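PDB 3UJP: Mn transporter subunit from Synechocystis sp. PCC 6803, which binds manganese and probably delivers it to an ABC-type transporter for uptake into the cell. Local coordinates for residues K33-F38 and V54-T59; S73-A78 and E96-N101; A81-Y86 and R147-E152; V109-I114 and L140-N145. One frame throughout, in Å; residues are numbered along the deposited sequence.

Interaction 1 (K33-F38 and V54-T59)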
loop_
_atom_site.group_PDB
_atom_site.type_symbol
_atom_site.label_atom_id
_atom_site.label_comp_id
_atom_site.label_asym_id
_atom_site.label_seq_id
_atom_site.Cartn_x
_atom_site.Cartn_y
_atom_site.Cartn_z
ATOM N N LYS A 33 10.511 -2.205 -4.748
ATOM C CA LYS A 33 9.734 -3.350 -4.284
ATOM C C LYS A 33 10.606 -4.358 -3.534
ATOM O O LYS A 33 11.545 -4.905 -4.094
ATOM C CB LYS A 33 9.009 -4.017 -5.447
ATOM C CG LYS A 33 7.485 -3.971 -5.331
ATOM C CD LYS A 33 6.874 -5.367 -5.049
ATOM C CE LYS A 33 7.025 -6.324 -6.260
ATOM N NZ LYS A 33 6.452 -7.686 -6.006
ATOM N N VAL A 34 10.298 -4.599 -2.262
ATOM C CA VAL A 34 11.141 -5.455 -1.431
ATOM C C VAL A 34 10.410 -6.721 -0.999
ATOM O O VAL A 34 9.275 -6.660 -0.522
ATOM C CB VAL A 34 11.662 -4.704 -0.193
ATOM C CG1 VAL A 34 12.467 -5.622 0.681
ATOM C CG2 VAL A 34 12.501 -3.546 -0.620
ATOM N N LEU A 35 11.063 -7.867 -1.150
ATOM C CA LEU A 35 10.412 -9.147 -0.872
ATOM C C LEU A 35 11.080 -9.890 0.290
ATOM O O LEU A 35 12.314 -9.957 0.364
ATOM C CB LEU A 35 10.409 -10.025 -2.123
ATOM C CG LEU A 35 9.117 -10.818 -2.271
ATOM C CD1 LEU A 35 7.984 -9.878 -2.730
ATOM C CD2 LEU A 35 9.281 -12.009 -3.220
ATOM N N THR A 36 10.281 -10.426 1.209
ATOM C CA THR A 36 10.852 -11.221 2.294
ATOM C C THR A 36 10.228 -12.601 2.400
ATOM O O THR A 36 9.054 -12.807 2.095
ATOM C CB THR A 36 10.808 -10.522 3.678
ATOM O OG1 THR A 36 9.497 -10.010 3.936
ATOM C CG2 THR A 36 11.788 -9.392 3.722
ATOM N N THR A 37 11.039 -13.533 2.869
ATOM C CA THR A 37 10.667 -14.925 2.948
ATOM C C THR A 37 9.417 -15.163 3.775
ATOM O O THR A 37 8.422 -15.705 3.266
ATOM C CB THR A 37 11.830 -15.747 3.459
ATOM O OG1 THR A 37 12.383 -15.126 4.627
ATOM C CG2 THR A 37 12.883 -15.774 2.391
ATOM N N PHE A 38 9.452 -14.761 5.041
ATOM C CA PHE A 38 8.282 -14.918 5.901
ATOM C C PHE A 38 7.800 -13.646 6.578
ATOM O O PHE A 38 8.520 -12.650 6.655
ATOM C CB PHE A 38 8.484 -16.026 6.932
ATOM C CG PHE A 38 9.575 -15.766 7.919
ATOM C CD1 PHE A 38 9.285 -15.628 9.263
ATOM C CD2 PHE A 38 10.884 -15.697 7.512
ATOM C CE1 PHE A 38 10.272 -15.413 10.162
ATOM C CE2 PHE A 38 11.875 -15.478 8.411
ATOM C CZ PHE A 38 11.573 -15.341 9.739
ATOM N N VAL A 54 7.800 -0.766 -0.581
ATOM C CA VAL A 54 6.597 -1.574 -0.427
ATOM C C VAL A 54 6.984 -3.013 -0.156
ATOM O O VAL A 54 7.437 -3.733 -1.046
ATOM C CB VAL A 54 5.596 -1.439 -1.613
ATOM C CG1 VAL A 54 6.273 -0.910 -2.854
ATOM C CG2 VAL A 54 4.875 -2.763 -1.875
ATOM N N VAL A 55 6.823 -3.407 1.102
ATOM C CA VAL A 55 7.342 -4.663 1.574
ATOM C C VAL A 55 6.294 -5.718 1.455
ATOM O O VAL A 55 5.123 -5.469 1.754
ATOM C CB VAL A 55 7.695 -4.557 3.017
ATOM C CG1 VAL A 55 8.189 -5.900 3.489
ATOM C CG2 VAL A 55 8.732 -3.473 3.193
ATOM N N GLU A 56 6.709 -6.903 1.037
ATOM C CA GLU A 56 5.767 -7.985 0.873
ATOM C C GLU A 56 6.431 -9.288 1.260
ATOM O O GLU A 56 7.648 -9.393 1.250
ATOM C CB GLU A 56 5.314 -8.012 -0.570
ATOM C CG GLU A 56 4.175 -8.939 -0.876
ATOM C CD GLU A 56 3.835 -8.901 -2.362
ATOM O OE1 GLU A 56 4.519 -8.135 -3.096
ATOM O OE2 GLU A 56 2.900 -9.631 -2.789
ATOM N N SER A 57 5.625 -10.271 1.623
ATOM C CA SER A 57 6.129 -11.554 2.053
ATOM C C SER A 57 5.860 -12.637 1.004
ATOM O O SER A 57 4.894 -12.541 0.235
ATOM C CB SER A 57 5.421 -11.938 3.339
ATOM O OG SER A 57 6.032 -13.043 4.002
ATOM N N ILE A 58 6.702 -13.677 0.978
ATOM C CA ILE A 58 6.441 -14.852 0.143
ATOM C C ILE A 58 5.336 -15.686 0.802
ATOM O O ILE A 58 4.230 -15.867 0.249
ATOM C CB ILE A 58 7.690 -15.767 -0.038
ATOM C CG1 ILE A 58 8.881 -15.023 -0.642
ATOM C CG2 ILE A 58 7.352 -16.990 -0.890
ATOM C CD1 ILE A 58 8.724 -14.725 -2.042
ATOM N N THR A 59 5.662 -16.207 1.986
ATOM C CA THR A 59 4.771 -17.078 2.745
ATOM C C THR A 59 3.703 -16.226 3.409
ATOM O O THR A 59 4.018 -15.210 4.022
ATOM C CB THR A 59 5.541 -17.753 3.848
ATOM O OG1 THR A 59 6.018 -16.741 4.731
ATOM C CG2 THR A 59 6.735 -18.500 3.299
#
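Lys33 reaches across to Glu56 on the neighbouring strand, its chain bending so that NZ lies 3.5 Å from OE1 in a long salt bridge; the other oxygen, OE2, is held by Arg60. Next to it the main chains pair. Val34 N donates to Val54 O (3.2 Å), and Val34 O accepts from Glu56 N (3.0 Å). Leu35 points to the same face of the sheet as Glu56. With CG of the glutamate opposite the backbone N (chi1 -171°) and the chain extended beyond it, the two side chains run alongside each other, Leu35 CD1 packing 3.9 Å from Glu56 CB. An alanine in place of Leu35 is likely to leave the aliphatic part of Glu56 without its neighbour. Thr36 continues the pairing in both directions, its N giving a 2.8 Å bond to Glu56 O and its O taking one of 2.7 Å from Ile58 N. Past the strand end, Thr37 O accepts twice from Thr59: from N at 3.1 Å, almost straight at 175°, and from OG1 at 3.0 Å, the hydroxyl lying in the carbonyl plane on a lone pair. Phe38, at the N-cap position, lays its CB beside that same hydroxyl, while its ring turns away to meet Trp133. Strands 33-36 and 54-57 thus run parallel with helix 39-49 between them in sequence, the beta-alpha-beta unit that opens an alpha/beta lobe, as in the family of periplasmic metal-uptake proteins.

Interaction 2 (S73-A78 and E96-N101). With ZN (zinc ion), chain G.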
loop_
_atom_site.group_PDB
_atom_site.type_symbol
_atom_site.label_atom_id
_atom_site.label_comp_id
_atom_site.label_asym_id
_atom_site.label_seq_id
_atom_site.Cartn_x
_atom_site.Cartn_y
_atom_site.Cartn_z
ATOM N N SER A 73 3.471 -17.988 -8.886
ATOM C CA SER A 73 3.216 -16.589 -8.512
ATOM C C SER A 73 4.319 -16.112 -7.582
ATOM O O SER A 73 4.824 -14.998 -7.713
ATOM C CB SER A 73 1.886 -16.437 -7.779
ATOM O OG SER A 73 0.840 -17.103 -8.456
ATOM N N ASP A 74 4.680 -16.954 -6.624
ATOM C CA ASP A 74 5.826 -16.653 -5.785
ATOM C C ASP A 74 7.019 -16.328 -6.674
ATOM O O ASP A 74 7.669 -15.299 -6.484
ATOM C CB ASP A 74 6.154 -17.820 -4.841
ATOM C CG ASP A 74 5.105 -18.016 -3.754
ATOM O OD1 ASP A 74 5.372 -18.819 -2.841
ATOM O OD2 ASP A 74 4.028 -17.378 -3.795
ATOM N N ILE A 75 7.296 -17.197 -7.652
ATOM C CA ILE A 75 8.464 -17.005 -8.516
ATOM C C ILE A 75 8.285 -15.794 -9.408
ATOM O O ILE A 75 9.251 -15.071 -9.687
ATOM C CB ILE A 75 8.789 -18.220 -9.400
ATOM C CG1 ILE A 75 8.821 -19.502 -8.575
ATOM C CG2 ILE A 75 10.144 -18.025 -10.046
ATOM C CD1 ILE A 75 10.213 -20.093 -8.428
ATOM N N VAL A 76 7.053 -15.574 -9.857
ATOM C CA VAL A 76 6.757 -14.388 -10.654
ATOM C C VAL A 76 7.135 -13.136 -9.860
ATOM O O VAL A 76 7.898 -12.298 -10.353
ATOM C CB VAL A 76 5.274 -14.348 -11.184
ATOM C CG1 VAL A 76 4.301 -13.802 -10.136
ATOM C CG2 VAL A 76 5.186 -13.508 -12.441
ATOM N N LYS A 77 6.628 -13.035 -8.625
ATOM C CA LYS A 77 6.914 -11.889 -7.760
ATOM C C LYS A 77 8.396 -11.665 -7.704
ATOM O O LYS A 77 8.883 -10.677 -8.206
ATOM C CB LYS A 77 6.359 -12.081 -6.350
ATOM C CG LYS A 77 4.850 -11.835 -6.243
ATOM C CD LYS A 77 4.314 -12.088 -4.821
ATOM C CE LYS A 77 4.304 -13.588 -4.475
ATOM N NZ LYS A 77 3.904 -13.905 -3.057
ATOM N N ALA A 78 9.115 -12.610 -7.129
ATOM C CA ALA A 78 10.574 -12.535 -7.036
ATOM C C ALA A 78 11.324 -11.844 -8.196
ATOM O O ALA A 78 12.174 -10.976 -7.957
ATOM C CB ALA A 78 11.153 -13.924 -6.788
ATOM N N GLU A 96 17.585 -21.037 -1.746
ATOM C CA GLU A 96 18.654 -21.304 -2.719
ATOM C C GLU A 96 18.100 -21.575 -4.123
ATOM O O GLU A 96 18.513 -20.975 -5.120
ATOM C CB GLU A 96 19.486 -22.510 -2.248
ATOM C CG GLU A 96 20.737 -22.812 -3.073
ATOM C CD GLU A 96 21.462 -24.084 -2.617
ATOM O OE1 GLU A 96 21.620 -25.007 -3.444
ATOM O OE2 GLU A 96 21.886 -24.160 -1.437
ATOM N N GLN A 97 17.138 -22.478 -4.183
ATOM C CA GLN A 97 16.592 -22.925 -5.446
ATOM C C GLN A 97 15.672 -21.895 -6.079
ATOM O O GLN A 97 15.688 -21.679 -7.294
ATOM C CB GLN A 97 15.815 -24.190 -5.189
ATOM C CG GLN A 97 15.259 -24.792 -6.399
ATOM C CD GLN A 97 15.387 -26.268 -6.317
ATOM O OE1 GLN A 97 14.396 -26.991 -6.406
ATOM N NE2 GLN A 97 16.617 -26.738 -6.113
ATOM N N PHE A 98 14.836 -21.297 -5.235
ATOM C CA PHE A 98 13.918 -20.229 -5.618
ATOM C C PHE A 98 14.721 -19.071 -6.181
ATOM O O PHE A 98 14.371 -18.476 -7.191
ATOM C CB PHE A 98 13.173 -19.764 -4.366
ATOM C CG PHE A 98 12.188 -18.659 -4.608
ATOM C CD1 PHE A 98 10.893 -18.944 -5.016
ATOM C CD2 PHE A 98 12.539 -17.337 -4.383
ATOM C CE1 PHE A 98 9.964 -17.924 -5.230
ATOM C CE2 PHE A 98 11.616 -16.310 -4.593
ATOM C CZ PHE A 98 10.328 -16.603 -5.026
ATOM N N LEU A 99 15.816 -18.769 -5.501
ATOM C CA LEU A 99 16.695 -17.681 -5.876
ATOM C C LEU A 99 17.268 -17.945 -7.254
ATOM O O LEU A 99 17.183 -17.106 -8.144
ATOM C CB LEU A 99 17.828 -17.575 -4.860
ATOM C CG LEU A 99 18.670 -16.318 -4.977
ATOM C CD1 LEU A 99 17.764 -15.094 -4.906
ATOM C CD2 LEU A 99 19.776 -16.288 -3.912
ATOM N N GLY A 100 17.848 -19.124 -7.422
ATOM C CA GLY A 100 18.505 -19.472 -8.667
ATOM C C GLY A 100 17.716 -19.214 -9.940
ATOM O O GLY A 100 18.302 -19.132 -11.023
ATOM N N ASN A 101 16.408 -19.066 -9.810
ATOM C CA ASN A 101 15.576 -18.896 -10.985
ATOM C C ASN A 101 15.009 -17.519 -11.206
ATOM O O ASN A 101 13.997 -17.368 -11.854
ATOM C CB ASN A 101 14.518 -19.984 -11.143
ATOM C CG ASN A 101 13.524 -19.997 -10.045
ATOM O OD1 ASN A 101 13.814 -20.440 -8.948
ATOM N ND2 ASN A 101 12.326 -19.540 -10.332
HETATM ZN ZN ZN G . 23.447 -25.110 -0.778
#
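Phe98 bridges two helices: with CG opposite its backbone N (chi1 180°), the ring extends from helix 95-100 to the flank of helix 72-80. Its leading edge meets the main chain of the other helix, where Asp74 O lies near the ring plane, 3.3 Å from Phe98 CZ. Asp74 adds its CB, 3.8 Å from Phe98 CE1. Farther along the helix, the methyl of Ala78 comes obliquely to the CE2 side of the ring. On the CD1 side Ile75 slides past the phenylalanine in the opposite direction; CG1 stands beside its backbone N (chi1 -49°), and CD1 comes to 3.7 Å from Phe98 CD1. The two helices, inclined at 58° with 10.5 Å between their axes, precede and follow strand 83-86 in the alpha/beta lobe. Trp94 meets the Phe98 ring edge-to-face, and Ile58 and Pro70 also touch it. Replacing Phe98 by an alanine would probably open a gap between Ile75 and Ala78 and leave the helices without their main apolar bridge. OD1 of Asp74 is hydrogen-bonded to Tyr68, and OD2 forms a salt bridge with Lys77 NZ about one turn on (3.6 Å). At the far end Glu96, its chain extended, binds a zinc ion through OE2 at 1.9 Å.

Interaction 3 (A81-Y86 and R147-E152); sequences ADLILY and RQAFVE. With ZN (zinc ion), chain F.
The ring of Phe150 meets two leucines of the neighbouring strand in different ways. Leu83 lies at its edge, near the ring plane, with CD2 4.5 Å from Phe150 CD1. Leu85 approaches obliquely, bringing CD2 to 3.6 Å from Phe150 CE1 and a little farther from CZ. Tyr161 meets the same ring edge-to-face, and Val45, Val48 and Ala49 of helix 39-49 also pack on it. This is the core of a layered alpha/beta fold: helix 136-153 covers one face of the parallel sheet, lying beside helix 39-49. Strand 83-86 and the helix run almost exactly antiparallel, at 176°, with their axes 10.6 Å apart.

No hydrogen bond crosses the contact, which is made by the apolar side chains of four residues. Leu83 and Leu85, two apart on the strand, both point toward the helix, whereas Ile84 between them is directed to the other side of the sheet. The phenylalanine ring reaches the strand because CG stands beside its own backbone N (chi1 -76°), which swings the ring out from the helix. Ala149 has only a methyl to offer, with Val108 of the adjoining strand also touching it. Such a small residue lets the helix backbone come near the leucine ends, and Leu83 CD2 lies 3.9 Å from Ala149 O. Just before the strand, Asp82 binds a zinc ion through OD2 at 2.2 Å. On the helix side, the CB of Ala149 stands 4.2 Å from Leu83 CD2 and 4.4 Å from Leu85 CD1.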
loop_
_atom_site.group_PDB
_atom_site.type_symbol
_atom_site.label_atom_id
_atom_site.label_comp_id
_atom_site.label_asym_id
_atom_site.label_seq_id
_atom_site.Cartn_x
_atom_site.Cartn_y
_atom_site.Cartn_z
ATOM N N ALA A 81 10.541 -8.062 -8.091
ATOM C CA ALA A 81 10.967 -7.329 -6.922
ATOM C C ALA A 81 12.274 -6.603 -7.259
ATOM O O ALA A 81 12.947 -6.999 -8.202
ATOM C CB ALA A 81 11.165 -8.305 -5.788
ATOM N N ASP A 82 12.631 -5.550 -6.512
ATOM C CA ASP A 82 13.883 -4.803 -6.753
ATOM C C ASP A 82 14.971 -5.193 -5.747
ATOM O O ASP A 82 16.114 -4.729 -5.833
ATOM C CB ASP A 82 13.672 -3.267 -6.746
ATOM C CG ASP A 82 12.591 -2.791 -7.739
ATOM O OD1 ASP A 82 11.394 -2.853 -7.384
ATOM O OD2 ASP A 82 12.915 -2.339 -8.870
ATOM N N LEU A 83 14.597 -6.039 -4.792
ATOM C CA LEU A 83 15.508 -6.540 -3.760
ATOM C C LEU A 83 14.812 -7.612 -2.935
ATOM O O LEU A 83 13.622 -7.513 -2.665
ATOM C CB LEU A 83 15.975 -5.424 -2.823
ATOM C CG LEU A 83 16.706 -5.905 -1.556
ATOM C CD1 LEU A 83 17.921 -6.738 -1.898
ATOM C CD2 LEU A 83 17.112 -4.742 -0.682
ATOM N N ILE A 84 15.555 -8.633 -2.530
ATOM C CA ILE A 84 14.969 -9.762 -1.818
ATOM C C ILE A 84 15.772 -10.071 -0.583
ATOM O O ILE A 84 16.953 -10.393 -0.645
ATOM C CB ILE A 84 14.868 -11.023 -2.698
ATOM C CG1 ILE A 84 13.776 -10.847 -3.766
ATOM C CG2 ILE A 84 14.591 -12.243 -1.832
ATOM C CD1 ILE A 84 14.025 -11.628 -5.039
ATOM N N LEU A 85 15.098 -9.967 0.547
ATOM C CA LEU A 85 15.714 -10.000 1.855
ATOM C C LEU A 85 15.321 -11.293 2.515
ATOM O O LEU A 85 14.131 -11.595 2.617
ATOM C CB LEU A 85 15.161 -8.842 2.681
ATOM C CG LEU A 85 16.058 -7.628 2.856
ATOM C CD1 LEU A 85 16.867 -7.435 1.611
ATOM C CD2 LEU A 85 15.208 -6.429 3.161
ATOM N N TYR A 86 16.307 -12.061 2.959
ATOM C CA TYR A 86 15.999 -13.320 3.594
ATOM C C TYR A 86 16.848 -13.528 4.840
ATOM O O TYR A 86 17.879 -12.882 5.010
ATOM C CB TYR A 86 16.128 -14.481 2.601
ATOM C CG TYR A 86 17.536 -14.907 2.213
ATOM C CD1 TYR A 86 18.293 -14.167 1.314
ATOM C CD2 TYR A 86 18.092 -16.076 2.722
ATOM C CE1 TYR A 86 19.569 -14.569 0.940
ATOM C CE2 TYR A 86 19.368 -16.484 2.363
ATOM C CZ TYR A 86 20.102 -15.727 1.471
ATOM O OH TYR A 86 21.370 -16.127 1.113
ATOM N N ARG A 147 18.780 -1.892 7.199
ATOM C CA ARG A 147 18.980 -0.477 6.986
ATOM C C ARG A 147 19.984 -0.292 5.868
ATOM O O ARG A 147 19.696 0.372 4.873
ATOM C CB ARG A 147 19.462 0.200 8.263
ATOM C CG ARG A 147 19.057 1.663 8.412
ATOM C CD ARG A 147 20.150 2.394 9.157
ATOM N NE ARG A 147 21.385 2.379 8.384
ATOM C CZ ARG A 147 22.593 2.632 8.878
ATOM N NH1 ARG A 147 23.648 2.590 8.083
ATOM N NH2 ARG A 147 22.751 2.926 10.166
ATOM N N GLN A 148 21.152 -0.907 6.015
ATOM C CA GLN A 148 22.202 -0.817 4.987
ATOM C C GLN A 148 21.725 -1.266 3.611
ATOM O O GLN A 148 22.153 -0.733 2.591
ATOM C CB GLN A 148 23.431 -1.646 5.366
ATOM C CG GLN A 148 24.173 -1.194 6.603
ATOM C CD GLN A 148 25.217 -2.218 7.021
ATOM O OE1 GLN A 148 25.550 -3.134 6.257
ATOM N NE2 GLN A 148 25.734 -2.080 8.246
ATOM N N ALA A 149 20.852 -2.264 3.595
ATOM C CA ALA A 149 20.376 -2.845 2.348
ATOM C C ALA A 149 19.506 -1.848 1.622
ATOM O O ALA A 149 19.490 -1.820 0.390
ATOM C CB ALA A 149 19.605 -4.109 2.623
ATOM N N PHE A 150 18.786 -1.039 2.409
ATOM C CA PHE A 150 17.830 -0.048 1.898
ATOM C C PHE A 150 18.487 1.261 1.457
ATOM O O PHE A 150 17.994 1.910 0.532
ATOM C CB PHE A 150 16.793 0.302 2.957
ATOM C CG PHE A 150 15.747 -0.732 3.157
ATOM C CD1 PHE A 150 15.855 -1.970 2.591
ATOM C CD2 PHE A 150 14.643 -0.452 3.926
ATOM C CE1 PHE A 150 14.887 -2.905 2.787
ATOM C CE2 PHE A 150 13.677 -1.375 4.121
ATOM C CZ PHE A 150 13.799 -2.607 3.552
ATOM N N VAL A 151 19.562 1.670 2.136
ATOM C CA VAL A 151 20.283 2.885 1.748
ATOM C C VAL A 151 20.951 2.692 0.379
ATOM O O VAL A 151 20.951 3.612 -0.453
ATOM C CB VAL A 151 21.333 3.314 2.786
ATOM C CG1 VAL A 151 20.730 3.333 4.158
ATOM C CG2 VAL A 151 22.541 2.383 2.747
ATOM N N GLU A 152 21.507 1.494 0.156
ATOM C CA GLU A 152 22.075 1.129 -1.137
ATOM C C GLU A 152 20.969 0.911 -2.139
ATOM O O GLU A 152 21.055 1.387 -3.261
ATOM C CB GLU A 152 22.920 -0.130 -1.034
ATOM C CG GLU A 152 24.029 -0.023 -0.016
ATOM C CD GLU A 152 24.727 -1.355 0.183
ATOM O OE1 GLU A 152 24.410 -2.287 -0.587
ATOM O OE2 GLU A 152 25.579 -1.478 1.100
HETATM ZN ZN ZN F . 11.562 -2.438 -10.600
#

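Interaction 4 (V109-I114 and L140-N145)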
loop_
_atom_site.group_PDB
_atom_site.type_symbol
_atom_site.label_atom_id
_atom_site.label_comp_id
_atom_site.label_asym_id
_atom_site.label_seq_id
_atom_site.Cartn_x
_atom_site.Cartn_y
_atom_site.Cartn_z
ATOM N N VAL A 109 21.348 -11.313 3.464
ATOM C CA VAL A 109 20.879 -12.069 4.618
ATOM C C VAL A 109 20.888 -11.187 5.880
ATOM O O VAL A 109 21.934 -10.742 6.348
ATOM C CB VAL A 109 21.571 -13.511 4.777
ATOM C CG1 VAL A 109 22.509 -13.816 3.637
ATOM C CG2 VAL A 109 22.271 -13.696 6.128
ATOM N N LEU A 110 19.698 -10.906 6.394
ATOM C CA LEU A 110 19.532 -10.063 7.562
ATOM C C LEU A 110 20.232 -10.665 8.766
ATOM O O LEU A 110 20.260 -10.079 9.851
ATOM C CB LEU A 110 18.058 -9.902 7.872
ATOM C CG LEU A 110 17.211 -9.559 6.667
ATOM C CD1 LEU A 110 15.755 -9.407 7.089
ATOM C CD2 LEU A 110 17.755 -8.294 6.021
ATOM N N THR A 111 20.818 -11.830 8.585
ATOM C CA THR A 111 21.314 -12.549 9.732
ATOM C C THR A 111 22.816 -12.338 9.958
ATOM O O THR A 111 23.340 -12.684 11.013
ATOM C CB THR A 111 20.909 -14.022 9.635
ATOM O OG1 THR A 111 20.151 -14.370 10.799
ATOM C CG2 THR A 111 22.107 -14.935 9.473
ATOM N N GLU A 112 23.481 -11.726 8.978
ATOM C CA GLU A 112 24.937 -11.515 8.991
ATOM C C GLU A 112 25.523 -10.792 10.219
ATOM O O GLU A 112 25.214 -9.628 10.480
ATOM C CB GLU A 112 25.358 -10.783 7.713
ATOM C CG GLU A 112 26.787 -10.329 7.725
ATOM C CD GLU A 112 27.158 -9.592 6.450
ATOM O OE1 GLU A 112 26.311 -9.558 5.524
ATOM O OE2 GLU A 112 28.293 -9.056 6.372
ATOM N N GLY A 113 26.390 -11.485 10.959
ATOM C CA GLY A 113 27.134 -10.877 12.051
ATOM C C GLY A 113 26.658 -11.450 13.353
ATOM O O GLY A 113 27.227 -11.198 14.431
ATOM N N ILE A 114 25.577 -12.220 13.255
ATOM C CA ILE A 114 25.021 -12.883 14.425
ATOM C C ILE A 114 25.721 -14.223 14.567
ATOM O O ILE A 114 25.875 -14.960 13.582
ATOM C CB ILE A 114 23.502 -13.088 14.304
ATOM C CG1 ILE A 114 22.847 -11.833 13.749
ATOM C CG2 ILE A 114 22.878 -13.477 15.664
ATOM C CD1 ILE A 114 21.345 -11.968 13.648
ATOM N N LEU A 140 18.622 -6.540 16.788
ATOM C CA LEU A 140 19.178 -5.238 16.481
ATOM C C LEU A 140 20.100 -5.319 15.274
ATOM O O LEU A 140 20.177 -4.391 14.456
ATOM C CB LEU A 140 19.846 -4.603 17.700
ATOM C CG LEU A 140 18.959 -4.224 18.907
ATOM C CD1 LEU A 140 19.784 -3.511 19.972
ATOM C CD2 LEU A 140 17.776 -3.366 18.542
ATOM N N VAL A 141 20.765 -6.454 15.128
ATOM C CA VAL A 141 21.601 -6.646 13.963
ATOM C C VAL A 141 20.747 -6.970 12.718
ATOM O O VAL A 141 21.102 -6.634 11.581
ATOM C CB VAL A 141 22.653 -7.704 14.227
ATOM C CG1 VAL A 141 23.429 -7.344 15.463
ATOM C CG2 VAL A 141 22.001 -9.004 14.446
ATOM N N TYR A 142 19.610 -7.616 12.927
ATOM C CA TYR A 142 18.667 -7.814 11.836
ATOM C C TYR A 142 18.322 -6.456 11.254
ATOM O O TYR A 142 18.478 -6.221 10.060
ATOM C CB TYR A 142 17.401 -8.463 12.368
ATOM C CG TYR A 142 17.436 -9.967 12.395
ATOM C CD1 TYR A 142 17.034 -10.699 11.287
ATOM C CD2 TYR A 142 17.861 -10.661 13.520
ATOM C CE1 TYR A 142 17.050 -12.078 11.288
ATOM C CE2 TYR A 142 17.880 -12.063 13.533
ATOM C CZ TYR A 142 17.467 -12.763 12.408
ATOM O OH TYR A 142 17.473 -14.148 12.373
ATOM N N VAL A 143 17.887 -5.548 12.128
ATOM C CA VAL A 143 17.349 -4.248 11.716
ATOM C C VAL A 143 18.415 -3.368 11.106
ATOM O O VAL A 143 18.128 -2.511 10.288
ATOM C CB VAL A 143 16.684 -3.465 12.880
ATOM C CG1 VAL A 143 15.727 -4.345 13.663
ATOM C CG2 VAL A 143 17.744 -2.883 13.807
ATOM N N GLU A 144 19.655 -3.562 11.510
ATOM C CA GLU A 144 20.680 -2.714 10.963
ATOM C C GLU A 144 20.955 -3.125 9.542
ATOM O O GLU A 144 21.084 -2.270 8.662
ATOM C CB GLU A 144 21.958 -2.826 11.753
ATOM C CG GLU A 144 23.128 -2.250 10.994
ATOM C CD GLU A 144 23.131 -0.745 11.011
ATOM O OE1 GLU A 144 22.161 -0.161 11.555
ATOM O OE2 GLU A 144 24.100 -0.149 10.491
ATOM N N ASN A 145 21.047 -4.436 9.311
ATOM C CA ASN A 145 21.351 -4.948 7.960
ATOM C C ASN A 145 20.254 -4.644 6.955
ATOM O O ASN A 145 20.507 -4.530 5.760
ATOM C CB ASN A 145 21.647 -6.451 7.976
ATOM C CG ASN A 145 22.856 -6.805 8.830
ATOM O OD1 ASN A 145 23.832 -6.053 8.898
ATOM N ND2 ASN A 145 22.790 -7.951 9.491
#
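Asn145 offers its side-chain amide to two carbonyls of the loop that follows strand 107-109. ND2 donates to Glu112 O at 3.1 Å, meeting a lone pair in the carbonyl plane, and more weakly to Leu110 O at 3.3 Å. The two acceptors lie in different directions from the nitrogen, so each can take one of its N-H groups. CG of Asn145 stands opposite its carbonyl carbon (chi1 -61°), which turns the amide toward the loop. Leu110 O receives a further CA-H...O contact from Tyr142 CA (3.4 Å) and sits over one face of the Tyr142 ring. The phenol end has two partners: Thr111 OG1 gives a weak hydrogen bond to Tyr142 OH (3.1 Å), while Asn87 OD1 is its stronger mate. Inside the loop, successive beta turns pair Glu112 N with Val109 O and Ile114 N with Thr111 O (each 3.2 Å). Apolar contacts flank these bonds, Leu110 CB reaching 3.7 Å from Tyr142 CD1 and Ile114 CD1 packing obliquely on the same ring. Helix 136-153 thus supplies one amide, that of Asn145, to two loop carbonyls that the turn bonds do not use, with a weak Thr111-Tyr142 bond and apolar packing beside it.

Overall arrangement
From the N terminus, interaction 1 closes first, across helix 39-49, pairing an edge strand of the parallel sheet with its neighbour. Interaction 2 follows and joins the helices before and after strand 83-86. Interaction 3 starts from that strand, so its segments alternate with those of interaction 2; it reaches forward to helix 136-153 and spans the longest loop of the four. Within that loop lies interaction 4, which uses the same helix nearer its start. Interactions 1 and 3 share the sheet, Leu35 O lying 2.8 Å from Leu85 N, while Tyr86 O lies 3.0 Å from Leu110 N between interactions 3 and 4. Together they join two strands, two helices, a helix to the sheet and a loop to that same helix.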